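PDB 2WQK: 5'-nucleotidase SurE from Aquifex aeolicus, which probably removes the phosphate from nucleoside 5'-monophosphates, working with one divalent metal cation per subunit. Local coordinates for residues 132-135 with 136-139. Residues are numbered along the deposited sequence; the frame is centred on the assembly and turned at random.
Sequences NIMF and EEIA
Met134 and Ile138 are joined by the first i to i+4 bond of the helix, Ile138 N to Met134 O at 3.0 Å with an N-H...O angle of 167°, and Ala139 N follows with a more bent bond of 2.9 Å to Phe135 O. Just ahead of them the chain folds through an inverse gamma turn centred on Met134, closed by a weak bond from Phe135 N back to Ile133 O. Met134, the last residue before helix 135-152, is its N-cap, and its backbone carbonyl accepts the bond from Ile138 N. On the side chains, Ile133 CG2 meets Ile138 CD1 at 3.7 Å. With chi1 of Ile133 at -62°, CG1 lies beside the backbone N and CG2 takes the position anti to it; this CG2 methyl also sits 3.5 Å above the plane of the Phe135 ring, over its centre. One branch therefore touches both an aromatic face and the tip of an isoleucine. The turn closes the loop that runs from strand 122-128 into helix 135-152, a strand-to-helix link in the alpha/beta core of this SurE nucleotidase. Ile133 and Ile138 both rest on Ala127 of that strand, while Phe135 packs against Ile93 and helix 15-24, its side chain about 6 Å from that of Asp10, a ligand of the bound sodium ion. Further round the helix start, Glu137 lays CG against Met134 CB at 3.9 Å. Bent at chi2 (-67°), its chain turns the carboxylate away from the turn, where OE1 accepts a hydrogen bond from Tyr169 N and OE2 forms a salt bridge with Lys140.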
# COMPACT_ATOMS: atom_id res chain seq x y z
N ASN A 132 18.37 10.94 -16.20
CA ASN A 132 18.41 11.52 -17.54
C ASN A 132 18.44 10.41 -18.58
O ASN A 132 19.32 10.35 -19.44
CB ASN A 132 19.62 12.43 -17.73
CG ASN A 132 19.78 13.43 -16.60
OD1 ASN A 132 18.81 14.04 -16.15
ND2 ASN A 132 21.03 13.60 -16.13
N ILE A 133 17.47 9.52 -18.48
CA ILE A 133 17.39 8.44 -19.43
C ILE A 133 16.85 8.95 -20.78
O ILE A 133 15.76 9.56 -20.85
CB ILE A 133 16.50 7.31 -18.90
CG1 ILE A 133 17.11 6.72 -17.62
CG2 ILE A 133 16.34 6.23 -19.99
CD1 ILE A 133 16.26 5.68 -16.93
N MET A 134 17.58 8.61 -21.83
CA MET A 134 17.23 9.03 -23.20
C MET A 134 16.26 8.03 -23.85
O MET A 134 16.63 7.26 -24.74
CB MET A 134 18.50 9.16 -24.03
CG MET A 134 19.44 10.28 -23.52
SD MET A 134 20.97 10.43 -24.46
CE MET A 134 21.93 9.11 -23.72
N PHE A 135 15.01 8.05 -23.40
CA PHE A 135 14.02 7.07 -23.87
C PHE A 135 13.80 7.11 -25.38
O PHE A 135 13.56 6.09 -25.98
CB PHE A 135 12.70 7.26 -23.14
CG PHE A 135 12.76 6.87 -21.70
CD1 PHE A 135 12.75 5.52 -21.33
CD2 PHE A 135 12.80 7.83 -20.71
CE1 PHE A 135 12.84 5.18 -20.00
CE2 PHE A 135 12.85 7.47 -19.37
CZ PHE A 135 12.86 6.14 -19.04
N GLU A 136 13.87 8.30 -26.01
CA GLU A 136 13.68 8.33 -27.46
C GLU A 136 14.83 7.72 -28.23
O GLU A 136 14.59 7.11 -29.27
CB GLU A 136 13.42 9.75 -27.96
CG GLU A 136 12.17 10.32 -27.38
CD GLU A 136 11.80 11.67 -27.97
OE1 GLU A 136 12.64 12.25 -28.68
OE2 GLU A 136 10.68 12.12 -27.72
N GLU A 137 16.06 7.86 -27.73
CA GLU A 137 17.18 7.16 -28.32
C GLU A 137 17.04 5.65 -28.13
O GLU A 137 17.27 4.89 -29.04
CB GLU A 137 18.50 7.62 -27.70
CG GLU A 137 18.84 9.11 -27.96
CD GLU A 137 19.10 9.39 -29.40
OE1 GLU A 137 19.76 8.60 -30.08
OE2 GLU A 137 18.65 10.46 -29.88
N ILE A 138 16.67 5.25 -26.92
CA ILE A 138 16.49 3.83 -26.63
C ILE A 138 15.41 3.20 -27.51
O ILE A 138 15.56 2.06 -27.99
CB ILE A 138 16.19 3.61 -25.13
CG1 ILE A 138 17.47 3.88 -24.33
CG2 ILE A 138 15.66 2.18 -24.83
CD1 ILE A 138 17.27 3.99 -22.81
N ALA A 139 14.34 3.95 -27.77
CA ALA A 139 13.24 3.40 -28.58
C ALA A 139 13.69 3.03 -29.97
O ALA A 139 13.15 2.12 -30.58
CB ALA A 139 12.03 4.38 -28.64